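PDB 5V8S: flavoprotein from Thermotoga maritima, which probably reduces oxygen or nitric oxide at a di-iron centre with electrons relayed through FMN, as in other flavo-diiron proteins. Local coordinates for residues V95-P100 / W161-D166; S311-D316 / L343-K348; K315-S320 / A349-P354; R381-T386 / S403-E408. The protein carries 1 engineered substitution. All blocks are in the same frame, centred on the assembly; numbering follows the deposited sequence.

Contact 1 supplies three of the seven residues of the di-iron pocket, whereas contacts 2 to 4 belong to the flavodoxin-like half of the chain. Contacts 1 and 2 have centres 22 Å apart, and both touch the second subunit; the Lys348 side chain of contact 2 comes within about 10 Å of a bound di-iron group. Contacts 2 and 3, with centres 9 Å apart, share Lys315 and Asp316, and Leu314 of one packs on Ala349 of the other. Contact 3 leads on to contact 4, whose centre is 16 Å away, through the pairing of Lys353 with Arg381 and the packing of Pro354 on Leu383. Contact 4 is most remote from contact 1, 40 Å between centres.

Contact 1: V95-P100 / W161-D166. With FEO (mu-oxo-diiron), chain C.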
loop_
_atom_site.group_PDB
_atom_site.type_symbol
_atom_site.label_atom_id
_atom_site.label_comp_id
_atom_site.label_asym_id
_atom_site.label_seq_id
_atom_site.Cartn_x
_atom_site.Cartn_y
_atom_site.Cartn_z
ATOM N N VAL A 95 24.232 8.274 -23.542
ATOM C CA VAL A 95 23.452 7.902 -22.365
ATOM C C VAL A 95 22.757 9.168 -21.875
ATOM O O VAL A 95 23.344 9.986 -21.162
ATOM C CB VAL A 95 24.338 7.273 -21.286
ATOM C CG1 VAL A 95 23.509 6.891 -20.068
ATOM C CG2 VAL A 95 25.044 6.055 -21.851
ATOM N N ASN A 96 21.481 9.333 -22.249
ATOM C CA ASN A 96 20.728 10.505 -21.837
ATOM C C ASN A 96 20.369 10.458 -20.348
ATOM O O ASN A 96 20.127 11.510 -19.751
ATOM C CB ASN A 96 19.432 10.581 -22.647
ATOM C CG ASN A 96 19.660 10.999 -24.092
ATOM O OD1 ASN A 96 20.285 12.031 -24.358
ATOM N ND2 ASN A 96 19.146 10.200 -25.044
ATOM N N HIS A 97 20.345 9.268 -19.745
ATOM C CA HIS A 97 19.856 9.030 -18.393
ATOM C C HIS A 97 20.325 7.636 -18.031
ATOM O O HIS A 97 20.273 6.726 -18.864
ATOM C CB HIS A 97 18.318 9.131 -18.434
ATOM C CG HIS A 97 17.570 8.785 -17.172
ATOM N ND1 HIS A 97 17.845 9.299 -15.917
ATOM C CD2 HIS A 97 16.449 8.042 -17.023
ATOM C CE1 HIS A 97 16.953 8.850 -15.049
ATOM N NE2 HIS A 97 16.088 8.091 -15.699
ATOM N N THR A 98 20.831 7.481 -16.812
ATOM C CA THR A 98 21.560 6.280 -16.433
ATOM C C THR A 98 20.722 5.263 -15.670
ATOM O O THR A 98 21.264 4.232 -15.261
ATOM C CB THR A 98 22.768 6.645 -15.570
ATOM O OG1 THR A 98 22.316 7.216 -14.334
ATOM C CG2 THR A 98 23.680 7.625 -16.305
ATOM N N GLU A 99 19.440 5.521 -15.439
ATOM C CA GLU A 99 18.663 4.593 -14.629
ATOM C C GLU A 99 18.667 3.218 -15.302
ATOM O O GLU A 99 18.613 3.131 -16.534
ATOM C CB GLU A 99 17.227 5.096 -14.473
ATOM C CG GLU A 99 16.380 4.284 -13.522
ATOM C CD GLU A 99 15.035 4.896 -13.254
ATOM O OE1 GLU A 99 14.801 6.055 -13.609
ATOM O OE2 GLU A 99 14.188 4.197 -12.645
ATOM N N PRO A 100 18.726 2.118 -14.542
ATOM C CA PRO A 100 18.939 0.812 -15.187
ATOM C C PRO A 100 17.828 0.302 -16.079
ATOM O O PRO A 100 18.065 -0.689 -16.777
ATOM C CB PRO A 100 19.206 -0.125 -14.013
ATOM C CG PRO A 100 19.835 0.757 -13.002
ATOM C CD PRO A 100 19.127 2.072 -13.120
ATOM N N TRP A 161 16.424 16.858 -13.463
ATOM C CA TRP A 161 15.301 16.509 -12.597
ATOM C C TRP A 161 14.064 16.102 -13.383
ATOM O O TRP A 161 12.939 16.195 -12.876
ATOM C CB TRP A 161 15.021 17.603 -11.566
ATOM C CG TRP A 161 16.196 17.782 -10.647
ATOM C CD1 TRP A 161 17.087 18.826 -10.618
ATOM C CD2 TRP A 161 16.637 16.856 -9.646
ATOM N NE1 TRP A 161 18.037 18.611 -9.642
ATOM C CE2 TRP A 161 17.788 17.408 -9.038
ATOM C CE3 TRP A 161 16.169 15.614 -9.206
ATOM C CZ2 TRP A 161 18.464 16.767 -8.011
ATOM C CZ3 TRP A 161 16.837 14.983 -8.168
ATOM C CH2 TRP A 161 17.976 15.556 -7.590
ATOM N N LEU A 162 14.283 15.575 -14.591
ATOM C CA LEU A 162 13.250 14.900 -15.370
ATOM C C LEU A 162 13.610 13.433 -15.595
ATOM O O LEU A 162 13.608 12.969 -16.737
ATOM C CB LEU A 162 13.046 15.615 -16.710
ATOM C CG LEU A 162 12.615 17.075 -16.604
ATOM C CD1 LEU A 162 12.426 17.731 -17.984
ATOM C CD2 LEU A 162 11.329 17.191 -15.785
ATOM N N HIS A 163 13.854 12.654 -14.535
ATOM C CA HIS A 163 13.466 12.919 -13.136
ATOM C C HIS A 163 14.684 12.784 -12.213
ATOM O O HIS A 163 14.540 12.743 -11.007
ATOM C CB HIS A 163 12.393 11.916 -12.719
ATOM C CG HIS A 163 12.797 10.505 -12.977
ATOM N ND1 HIS A 163 13.265 9.660 -11.994
ATOM C CD2 HIS A 163 12.931 9.837 -14.145
ATOM C CE1 HIS A 163 13.598 8.505 -12.541
ATOM N NE2 HIS A 163 13.422 8.597 -13.849
ATOM N N TRP A 164 15.891 12.725 -12.781
ATOM C CA TRP A 164 17.143 12.622 -12.035
ATOM C C TRP A 164 18.057 13.777 -12.409
ATOM O O TRP A 164 17.878 14.397 -13.461
ATOM C CB TRP A 164 17.876 11.320 -12.376
ATOM C CG TRP A 164 17.406 10.070 -11.652
ATOM C CD1 TRP A 164 16.320 9.929 -10.818
ATOM C CD2 TRP A 164 18.041 8.793 -11.702
ATOM N NE1 TRP A 164 16.262 8.637 -10.352
ATOM C CE2 TRP A 164 17.317 7.925 -10.862
ATOM C CE3 TRP A 164 19.176 8.305 -12.348
ATOM C CZ2 TRP A 164 17.671 6.597 -10.682
ATOM C CZ3 TRP A 164 19.526 6.980 -12.161
ATOM C CH2 TRP A 164 18.777 6.144 -11.338
ATOM N N PRO A 165 19.085 14.063 -11.598
ATOM C CA PRO A 165 19.999 15.164 -11.937
ATOM C C PRO A 165 20.831 14.909 -13.178
ATOM O O PRO A 165 21.474 15.849 -13.676
ATOM C CB PRO A 165 20.891 15.284 -10.694
ATOM C CG PRO A 165 20.778 13.957 -10.010
ATOM C CD PRO A 165 19.385 13.493 -10.268
ATOM N N ASP A 166 20.842 13.681 -13.695
ATOM C CA ASP A 166 21.659 13.362 -14.859
ATOM C C ASP A 166 20.947 13.569 -16.188
ATOM O O ASP A 166 21.581 13.417 -17.231
ATOM C CB ASP A 166 22.163 11.911 -14.794
ATOM C CG ASP A 166 21.054 10.870 -14.963
ATOM O OD1 ASP A 166 19.856 11.227 -14.892
ATOM O OD2 ASP A 166 21.400 9.685 -15.173
HETATM FE FE1 FEO C . 14.120 7.119 -15.301
HETATM FE FE2 FEO C . 13.139 5.245 -17.974
HETATM O O FEO C . 14.225 5.677 -16.502
HETATM O O HOH W 1 23.465 11.560 -18.867
HETATM O O HOH W 2 12.149 6.198 -14.934
HETATM O O HOH W 3 11.343 5.619 -16.630
#
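Glu99 reaches over the indole of Trp164 on its way to the iron. Its CB makes a CH-pi contact 4.0 Å from the centroid of the six-membered ring, CG lies 3.7 Å from Trp164 CH2, and the carboxylate runs nearly flat to the indole, the planes 15° apart. An extended chain, with CG anti to the backbone N (chi1 -173°), carries OE1 to 2.1 Å from iron FE1, while OE2 bonds to Tyr276 of the second subunit. His97 NE2 and His163 NE2 each bind iron FE1 at 2.2 Å, joined by Asp180, water 2 and the bridging oxide. His97 and Glu99 open the His-x-Glu-x-Asp metal motif of flavo-diiron proteins, in a metallo-beta-lactamase fold; a cis peptide precedes His163. Across the imidazole from the metal, His97 ND1 donates an almost straight hydrogen bond (3.0 Å, 167°) to the syn lone pair of Asp166 OD1, which lies in the imidazole plane and so fixes the ring's rotation. The other oxygen, Asp166 OD2, accepts from Thr98 N and Thr98 OG1, which approach from opposite faces of the carboxylate. The edge of the imidazole points at the indole face of Trp164, in an offset edge-to-face pair with centroids 5.0 Å apart.

Contact 2: S311-D316 / L343-K348; sequences SEILKD and LEIIDK
Helices 311-316 and 343-348 pass with their axes 10.5 Å apart at closest approach, their N-to-C directions diverging by 46°. The backbones come nearest at Leu314 and Ile345, whose CA atoms are 6.6 Å apart. One methyl does most of the work: with Leu314 CG anti to the carbonyl carbon (chi1 -74°), CD2 reaches the other helix, 3.8 Å from Glu344 O and 3.9 Å from Ile345 CA. It also meets Ile345 CG1 at 4.0 Å and, more loosely, Lys348 CB. Beside this pair Ile313 CG2 approaches Ile345 CD1 at 4.4 Å. The interface is small, all van der Waals contact, and the charged ends turn elsewhere: Glu344 forms a salt bridge with Arg339 of the second subunit, and Lys348 hydrogen-bonds to Thr212 O and forms a salt bridge with Glu331 of that subunit. The helices belong to successive beta-alpha-beta units, leading into parallel strands 322-327 and 354-360 of the flavodoxin-like sheet. Trp44 covers Leu314, Glu344 and Lys348; Val211 of helix 196-214 closes over Leu314 and Lys348, and Ile313 rests on strand 296-302.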
loop_
_atom_site.group_PDB
_atom_site.type_symbol
_atom_site.label_atom_id
_atom_site.label_comp_id
_atom_site.label_asym_id
_atom_site.label_seq_id
_atom_site.Cartn_x
_atom_site.Cartn_y
_atom_site.Cartn_z
ATOM N N SER A 311 -1.381 4.016 -8.586
ATOM C CA SER A 311 -0.999 4.634 -9.857
ATOM C C SER A 311 -2.205 5.151 -10.627
ATOM O O SER A 311 -2.090 6.136 -11.362
ATOM C CB SER A 311 -0.218 3.625 -10.697
ATOM O OG SER A 311 -1.034 2.528 -11.072
ATOM N N GLU A 312 -3.359 4.497 -10.489
ATOM C CA GLU A 312 -4.564 4.951 -11.171
ATOM C C GLU A 312 -5.169 6.170 -10.487
ATOM O O GLU A 312 -5.655 7.083 -11.160
ATOM C CB GLU A 312 -5.574 3.815 -11.221
ATOM C CG GLU A 312 -5.172 2.674 -12.114
ATOM C CD GLU A 312 -5.178 3.069 -13.585
ATOM O OE1 GLU A 312 -6.150 3.723 -14.013
ATOM O OE2 GLU A 312 -4.231 2.719 -14.301
ATOM N N ILE A 313 -5.161 6.206 -9.158
ATOM C CA ILE A 313 -5.562 7.426 -8.460
ATOM C C ILE A 313 -4.728 8.602 -8.942
ATOM O O ILE A 313 -5.255 9.660 -9.300
ATOM C CB ILE A 313 -5.438 7.239 -6.939
ATOM C CG1 ILE A 313 -6.408 6.155 -6.459
ATOM C CG2 ILE A 313 -5.724 8.556 -6.216
ATOM C CD1 ILE A 313 -6.208 5.719 -5.013
ATOM N N LEU A 314 -3.408 8.433 -8.954
ATOM C CA LEU A 314 -2.510 9.534 -9.274
ATOM C C LEU A 314 -2.734 10.029 -10.695
ATOM O O LEU A 314 -2.721 11.238 -10.946
ATOM C CB LEU A 314 -1.073 9.081 -9.053
ATOM C CG LEU A 314 -0.632 8.966 -7.597
ATOM C CD1 LEU A 314 0.720 8.344 -7.542
ATOM C CD2 LEU A 314 -0.596 10.302 -6.917
ATOM N N LYS A 315 -2.990 9.110 -11.628
ATOM C CA LYS A 315 -3.227 9.479 -13.019
ATOM C C LYS A 315 -4.397 10.438 -13.174
ATOM O O LYS A 315 -4.408 11.263 -14.110
ATOM C CB LYS A 315 -3.497 8.209 -13.812
ATOM C CG LYS A 315 -4.006 8.407 -15.199
ATOM C CD LYS A 315 -4.628 7.118 -15.714
ATOM C CE LYS A 315 -6.024 6.920 -15.166
ATOM N NZ LYS A 315 -6.636 5.743 -15.819
ATOM N N ASP A 316 -5.390 10.331 -12.305
ATOM C CA ASP A 316 -6.609 11.115 -12.463
ATOM C C ASP A 316 -6.549 12.481 -11.796
ATOM O O ASP A 316 -7.448 13.294 -12.027
ATOM C CB ASP A 316 -7.817 10.297 -11.972
ATOM C CG ASP A 316 -8.375 9.392 -13.072
ATOM O OD1 ASP A 316 -8.496 9.875 -14.219
ATOM O OD2 ASP A 316 -8.633 8.208 -12.833
ATOM N N LEU A 343 0.022 10.813 1.126
ATOM C CA LEU A 343 1.443 11.135 1.022
ATOM C C LEU A 343 1.926 11.067 -0.420
ATOM O O LEU A 343 2.745 11.887 -0.832
ATOM C CB LEU A 343 2.283 10.216 1.907
ATOM C CG LEU A 343 2.136 10.412 3.413
ATOM C CD1 LEU A 343 2.928 9.351 4.182
ATOM C CD2 LEU A 343 2.614 11.781 3.817
ATOM N N GLU A 344 1.433 10.099 -1.204
ATOM C CA GLU A 344 1.840 10.041 -2.604
ATOM C C GLU A 344 1.224 11.158 -3.433
ATOM O O GLU A 344 1.870 11.636 -4.374
ATOM C CB GLU A 344 1.550 8.676 -3.215
ATOM C CG GLU A 344 2.345 7.545 -2.569
ATOM C CD GLU A 344 3.811 7.822 -2.517
ATOM O OE1 GLU A 344 4.369 8.311 -3.521
ATOM O OE2 GLU A 344 4.411 7.548 -1.462
ATOM N N ILE A 345 -0.021 11.567 -3.138
ATOM C CA ILE A 345 -0.590 12.725 -3.833
ATOM C C ILE A 345 0.244 13.964 -3.551
ATOM O O ILE A 345 0.561 14.739 -4.464
ATOM C CB ILE A 345 -2.070 12.922 -3.432
ATOM C CG1 ILE A 345 -2.918 11.825 -4.052
ATOM C CG2 ILE A 345 -2.581 14.341 -3.850
ATOM C CD1 ILE A 345 -4.325 11.754 -3.485
ATOM N N ILE A 346 0.654 14.151 -2.288
ATOM C CA ILE A 346 1.467 15.314 -1.934
ATOM C C ILE A 346 2.818 15.247 -2.623
ATOM O O ILE A 346 3.339 16.263 -3.094
ATOM C CB ILE A 346 1.622 15.403 -0.407
ATOM C CG1 ILE A 346 0.268 15.681 0.226
ATOM C CG2 ILE A 346 2.636 16.461 -0.017
ATOM C CD1 ILE A 346 0.315 15.650 1.767
ATOM N N ASP A 347 3.395 14.050 -2.720
ATOM C CA ASP A 347 4.714 13.914 -3.325
ATOM C C ASP A 347 4.678 14.096 -4.840
ATOM O O ASP A 347 5.601 14.698 -5.416
ATOM C CB ASP A 347 5.312 12.555 -2.989
ATOM C CG ASP A 347 6.778 12.483 -3.352
ATOM O OD1 ASP A 347 7.563 13.272 -2.779
ATOM O OD2 ASP A 347 7.139 11.652 -4.207
ATOM N N LYS A 348 3.651 13.558 -5.507
ATOM C CA LYS A 348 3.656 13.434 -6.960
ATOM C C LYS A 348 2.677 14.341 -7.675
ATOM O O LYS A 348 2.864 14.590 -8.865
ATOM C CB LYS A 348 3.318 11.995 -7.378
ATOM C CG LYS A 348 4.291 10.949 -6.856
ATOM C CD LYS A 348 5.646 11.027 -7.547
ATOM C CE LYS A 348 6.527 9.861 -7.139
ATOM N NZ LYS A 348 7.715 9.699 -8.009
#

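Contact 3: K315-S320 / A349-P354; sequences KDIPDS and ANYEKP
Lys353 holds the turn at Ile317-Ser320 by its ammonium group. NZ donates to Ser320 O at 2.7 Å, only 16° from the carbonyl plane, and to Pro318 O at 2.9 Å, there from above the plane; Gly261 O is a third acceptor. The chain is straight to CE and bends at chi4 (-72°), which swings NZ between the two carbonyls, while CE packs 3.6 Å from Ile317 O. Deeper in, Ile317 CG2 touches both Ala349 CB at 3.8 Å and Tyr351 CD2 at 4.0 Å. The proline ring of Pro318 lies obliquely against the phenol, its CG 3.5 Å from Tyr351 OH, which bonds to Val258 O. The outer side is looser. Asp319 turns away at the back of the type I turn, which is closed by Ser320 N to Ile317 O, and forms a salt bridge with Lys267; in the other segment Asn350 also points away and Glu352, centre of an inverse gamma turn, is exposed. Both segments lead from a helix into a strand, 322-327 and 354-360 respectively. These strands are parallel neighbours, so the contact pairs two helix-to-strand connections of successive beta-alpha-beta crossovers in a flavodoxin-like fold.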
loop_
_atom_site.group_PDB
_atom_site.type_symbol
_atom_site.label_atom_id
_atom_site.label_comp_id
_atom_site.label_asym_id
_atom_site.label_seq_id
_atom_site.Cartn_x
_atom_site.Cartn_y
_atom_site.Cartn_z
ATOM N N LYS A 315 -2.990 9.110 -11.628
ATOM C CA LYS A 315 -3.227 9.479 -13.019
ATOM C C LYS A 315 -4.397 10.438 -13.174
ATOM O O LYS A 315 -4.408 11.263 -14.110
ATOM C CB LYS A 315 -3.497 8.209 -13.812
ATOM C CG LYS A 315 -4.006 8.407 -15.199
ATOM C CD LYS A 315 -4.628 7.118 -15.714
ATOM C CE LYS A 315 -6.024 6.920 -15.166
ATOM N NZ LYS A 315 -6.636 5.743 -15.819
ATOM N N ASP A 316 -5.390 10.331 -12.305
ATOM C CA ASP A 316 -6.609 11.115 -12.463
ATOM C C ASP A 316 -6.549 12.481 -11.796
ATOM O O ASP A 316 -7.448 13.294 -12.027
ATOM C CB ASP A 316 -7.817 10.297 -11.972
ATOM C CG ASP A 316 -8.375 9.392 -13.072
ATOM O OD1 ASP A 316 -8.496 9.875 -14.219
ATOM O OD2 ASP A 316 -8.633 8.208 -12.833
ATOM N N ILE A 317 -5.513 12.772 -11.015
ATOM C CA ILE A 317 -5.436 14.038 -10.285
ATOM C C ILE A 317 -5.224 15.247 -11.202
ATOM O O ILE A 317 -5.939 16.254 -11.063
ATOM C CB ILE A 317 -4.348 13.993 -9.195
ATOM C CG1 ILE A 317 -4.501 12.766 -8.284
ATOM C CG2 ILE A 317 -4.329 15.306 -8.401
ATOM C CD1 ILE A 317 -5.746 12.758 -7.507
ATOM N N PRO A 318 -4.257 15.231 -12.134
ATOM C CA PRO A 318 -3.911 16.486 -12.834
ATOM C C PRO A 318 -5.068 17.194 -13.516
ATOM O O PRO A 318 -5.144 18.427 -13.452
ATOM C CB PRO A 318 -2.831 16.060 -13.839
ATOM C CG PRO A 318 -2.195 14.858 -13.206
ATOM C CD PRO A 318 -3.364 14.135 -12.547
ATOM N N ASP A 319 -5.955 16.469 -14.191
ATOM C CA ASP A 319 -7.049 17.121 -14.899
ATOM C C ASP A 319 -8.352 17.103 -14.121
ATOM O O ASP A 319 -9.398 17.394 -14.686
ATOM C CB ASP A 319 -7.215 16.592 -16.327
ATOM C CG ASP A 319 -7.636 15.158 -16.399
ATOM O OD1 ASP A 319 -7.572 14.444 -15.377
ATOM O OD2 ASP A 319 -8.047 14.730 -17.499
ATOM N N SER A 320 -8.319 16.785 -12.836
ATOM C CA SER A 320 -9.501 16.986 -12.004
ATOM C C SER A 320 -9.675 18.461 -11.652
ATOM O O SER A 320 -8.701 19.165 -11.369
ATOM C CB SER A 320 -9.359 16.201 -10.698
ATOM O OG SER A 320 -9.420 14.813 -10.929
ATOM N N ALA A 349 1.620 14.788 -6.998
ATOM C CA ALA A 349 0.508 15.460 -7.647
ATOM C C ALA A 349 0.041 16.633 -6.794
ATOM O O ALA A 349 -1.144 16.790 -6.493
ATOM C CB ALA A 349 -0.609 14.457 -7.922
ATOM N N ASN A 350 0.989 17.493 -6.434
ATOM C CA ASN A 350 0.758 18.597 -5.514
ATOM C C ASN A 350 0.329 19.819 -6.322
ATOM O O ASN A 350 1.156 20.601 -6.790
ATOM C CB ASN A 350 2.029 18.867 -4.729
ATOM C CG ASN A 350 1.791 19.751 -3.538
ATOM O OD1 ASN A 350 0.654 19.948 -3.130
ATOM N ND2 ASN A 350 2.857 20.295 -2.975
ATOM N N TYR A 351 -0.986 19.995 -6.466
ATOM C CA TYR A 351 -1.569 21.042 -7.299
ATOM C C TYR A 351 -2.434 21.965 -6.455
ATOM O O TYR A 351 -2.999 21.551 -5.435
ATOM C CB TYR A 351 -2.480 20.433 -8.377
ATOM C CG TYR A 351 -1.772 19.599 -9.414
ATOM C CD1 TYR A 351 -1.141 20.200 -10.502
ATOM C CD2 TYR A 351 -1.738 18.212 -9.326
ATOM C CE1 TYR A 351 -0.510 19.450 -11.449
ATOM C CE2 TYR A 351 -1.090 17.458 -10.279
ATOM C CZ TYR A 351 -0.484 18.086 -11.349
ATOM O OH TYR A 351 0.146 17.319 -12.288
ATOM N N GLU A 352 -2.588 23.213 -6.923
ATOM C CA GLU A 352 -3.456 24.181 -6.247
ATOM C C GLU A 352 -4.878 23.996 -6.771
ATOM O O GLU A 352 -5.363 24.728 -7.630
ATOM C CB GLU A 352 -2.958 25.613 -6.420
ATOM C CG GLU A 352 -3.718 26.605 -5.530
ATOM C CD GLU A 352 -3.476 28.063 -5.879
ATOM O OE1 GLU A 352 -2.415 28.377 -6.457
ATOM O OE2 GLU A 352 -4.362 28.892 -5.565
ATOM N N LYS A 353 -5.556 22.991 -6.232
ATOM C CA LYS A 353 -6.924 22.649 -6.580
ATOM C C LYS A 353 -7.777 22.630 -5.322
ATOM O O LYS A 353 -7.282 22.319 -4.231
ATOM C CB LYS A 353 -7.012 21.264 -7.240
ATOM C CG LYS A 353 -6.314 21.198 -8.597
ATOM C CD LYS A 353 -6.189 19.801 -9.161
ATOM C CE LYS A 353 -5.429 19.771 -10.485
ATOM N NZ LYS A 353 -6.252 20.335 -11.570
ATOM N N PRO A 354 -9.057 22.955 -5.438
ATOM C CA PRO A 354 -9.937 22.880 -4.269
ATOM C C PRO A 354 -10.256 21.449 -3.880
ATOM O O PRO A 354 -10.314 20.543 -4.714
ATOM C CB PRO A 354 -11.196 23.609 -4.730
ATOM C CG PRO A 354 -11.146 23.573 -6.207
ATOM C CD PRO A 354 -9.736 23.508 -6.624
#

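Contact 4: R381-T386 / S403-E408; sequences RILSFT and SLLKKE
Leu383 of the strand pushes its side chain against the helix, where CD1 touches two residues of the helix, Leu405 CD1 and Glu408 CB, each at 3.8 Å. CD1 also lies 4.0 Å from Glu408 CG, along the aliphatic part of the glutamate, while CD2 comes 4.1 Å from the carboxylate carbon, Glu408 CD. Leu404, at the preceding position of the helix, reaches the strand beside Ser384: its CG is anti to the backbone N (chi1 -173°), and CD2 rests 3.7 Å from Ser384 CB and equally close to Leu383 O. Leucine methyls thus carry the contact, near the surface. It joins the edge strand 381-388 of the five-stranded parallel flavodoxin-like sheet to the C-terminal helix 395-409; segments 381-386 and 403-408 run almost antiparallel, 164° between directions and 9.0 Å between axes. Successive residues Leu383 and Ser384 both turn toward the helix because Leu383 has helical backbone angles, as in a beta bulge. Further out, backbone bonds to Val355 and Val357 fix the strand, Leu383 leans on Pro354, Ser384 on Leu356, and Thr386 continues the packing on Ala401 of the helix.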
loop_
_atom_site.group_PDB
_atom_site.type_symbol
_atom_site.label_atom_id
_atom_site.label_comp_id
_atom_site.label_asym_id
_atom_site.label_seq_id
_atom_site.Cartn_x
_atom_site.Cartn_y
_atom_site.Cartn_z
ATOM N N ARG A 381 -6.340 23.447 -1.628
ATOM C CA ARG A 381 -7.137 24.379 -0.837
ATOM C C ARG A 381 -8.379 23.664 -0.325
ATOM O O ARG A 381 -9.286 23.349 -1.106
ATOM C CB ARG A 381 -7.515 25.593 -1.672
ATOM C CG ARG A 381 -6.293 26.380 -2.123
ATOM C CD ARG A 381 -5.603 27.007 -0.913
ATOM N NE ARG A 381 -4.408 27.761 -1.264
ATOM C CZ ARG A 381 -4.420 28.908 -1.930
ATOM N NH1 ARG A 381 -5.571 29.425 -2.342
ATOM N NH2 ARG A 381 -3.280 29.534 -2.193
ATOM N N ILE A 382 -8.434 23.440 0.983
ATOM C CA ILE A 382 -9.578 22.764 1.591
ATOM C C ILE A 382 -10.695 23.781 1.769
ATOM O O ILE A 382 -10.547 24.753 2.514
ATOM C CB ILE A 382 -9.209 22.122 2.933
ATOM C CG1 ILE A 382 -8.087 21.098 2.749
ATOM C CG2 ILE A 382 -10.459 21.468 3.535
ATOM C CD1 ILE A 382 -7.507 20.602 4.058
ATOM N N LEU A 383 -11.823 23.549 1.098
ATOM C CA LEU A 383 -12.928 24.500 1.181
ATOM C C LEU A 383 -13.733 24.329 2.455
ATOM O O LEU A 383 -14.199 25.316 3.030
ATOM C CB LEU A 383 -13.865 24.342 -0.010
ATOM C CG LEU A 383 -13.220 24.495 -1.374
ATOM C CD1 LEU A 383 -14.315 24.439 -2.439
ATOM C CD2 LEU A 383 -12.470 25.809 -1.450
ATOM N N SER A 384 -13.924 23.091 2.893
ATOM C CA SER A 384 -14.666 22.835 4.115
ATOM C C SER A 384 -14.372 21.424 4.581
ATOM O O SER A 384 -13.887 20.578 3.822
ATOM C CB SER A 384 -16.181 22.991 3.929
ATOM O OG SER A 384 -16.693 21.970 3.092
ATOM N N PHE A 385 -14.733 21.191 5.842
ATOM C CA PHE A 385 -14.741 19.879 6.472
ATOM C C PHE A 385 -16.172 19.546 6.875
ATOM O O PHE A 385 -16.870 20.386 7.464
ATOM C CB PHE A 385 -13.851 19.871 7.714
ATOM C CG PHE A 385 -13.881 18.572 8.451
ATOM C CD1 PHE A 385 -13.025 17.546 8.100
ATOM C CD2 PHE A 385 -14.788 18.364 9.478
ATOM C CE1 PHE A 385 -13.060 16.336 8.775
ATOM C CE2 PHE A 385 -14.829 17.164 10.152
ATOM C CZ PHE A 385 -13.965 16.146 9.800
ATOM N N THR A 386 -16.609 18.334 6.547
ATOM C CA THR A 386 -17.946 17.851 6.888
ATOM C C THR A 386 -17.821 16.555 7.671
ATOM O O THR A 386 -17.139 15.623 7.244
ATOM C CB THR A 386 -18.787 17.614 5.624
ATOM O OG1 THR A 386 -18.882 18.828 4.869
ATOM C CG2 THR A 386 -20.185 17.144 5.971
ATOM N N SER A 403 -22.474 22.169 -2.862
ATOM C CA SER A 403 -22.807 23.503 -3.362
ATOM C C SER A 403 -21.645 24.475 -3.195
ATOM O O SER A 403 -21.406 25.324 -4.061
ATOM C CB SER A 403 -24.033 24.049 -2.639
ATOM O OG SER A 403 -25.188 23.304 -2.967
ATOM N N LEU A 404 -20.922 24.380 -2.080
ATOM C CA LEU A 404 -19.751 25.227 -1.876
ATOM C C LEU A 404 -18.707 24.971 -2.953
ATOM O O LEU A 404 -18.121 25.915 -3.507
ATOM C CB LEU A 404 -19.172 24.951 -0.489
ATOM C CG LEU A 404 -18.040 25.846 0.006
ATOM C CD1 LEU A 404 -18.544 27.262 0.185
ATOM C CD2 LEU A 404 -17.470 25.292 1.309
ATOM N N LEU A 405 -18.484 23.696 -3.281
ATOM C CA LEU A 405 -17.543 23.340 -4.338
ATOM C C LEU A 405 -17.994 23.889 -5.690
ATOM O O LEU A 405 -17.184 24.423 -6.456
ATOM C CB LEU A 405 -17.408 21.819 -4.391
ATOM C CG LEU A 405 -16.429 21.319 -5.446
ATOM C CD1 LEU A 405 -15.032 21.858 -5.165
ATOM C CD2 LEU A 405 -16.415 19.811 -5.496
ATOM N N LYS A 406 -19.286 23.765 -6.001
ATOM C CA LYS A 406 -19.808 24.287 -7.264
ATOM C C LYS A 406 -19.611 25.798 -7.361
ATOM O O LYS A 406 -19.256 26.322 -8.423
ATOM C CB LYS A 406 -21.289 23.919 -7.379
ATOM C CG LYS A 406 -22.020 24.465 -8.610
ATOM C CD LYS A 406 -21.546 23.754 -9.846
ATOM C CE LYS A 406 -22.346 24.161 -11.079
ATOM N NZ LYS A 406 -21.747 23.503 -12.258
ATOM N N LYS A 407 -19.838 26.513 -6.260
ATOM C CA LYS A 407 -19.598 27.949 -6.224
ATOM C C LYS A 407 -18.141 28.275 -6.533
ATOM O O LYS A 407 -17.843 29.221 -7.280
ATOM C CB LYS A 407 -20.001 28.462 -4.841
ATOM C CG LYS A 407 -19.803 29.930 -4.615
ATOM C CD LYS A 407 -20.261 30.313 -3.222
ATOM C CE LYS A 407 -20.331 31.810 -3.039
ATOM N NZ LYS A 407 -21.416 32.454 -3.878
ATOM N N GLU A 408 -17.215 27.488 -5.976
ATOM C CA GLU A 408 -15.797 27.739 -6.198
ATOM C C GLU A 408 -15.400 27.451 -7.643
ATOM O O GLU A 408 -14.595 28.179 -8.221
ATOM C CB GLU A 408 -14.974 26.868 -5.250
ATOM C CG GLU A 408 -13.463 27.001 -5.400
ATOM C CD GLU A 408 -12.916 28.252 -4.737
ATOM O OE1 GLU A 408 -13.699 28.980 -4.086
ATOM O OE2 GLU A 408 -11.698 28.495 -4.860
#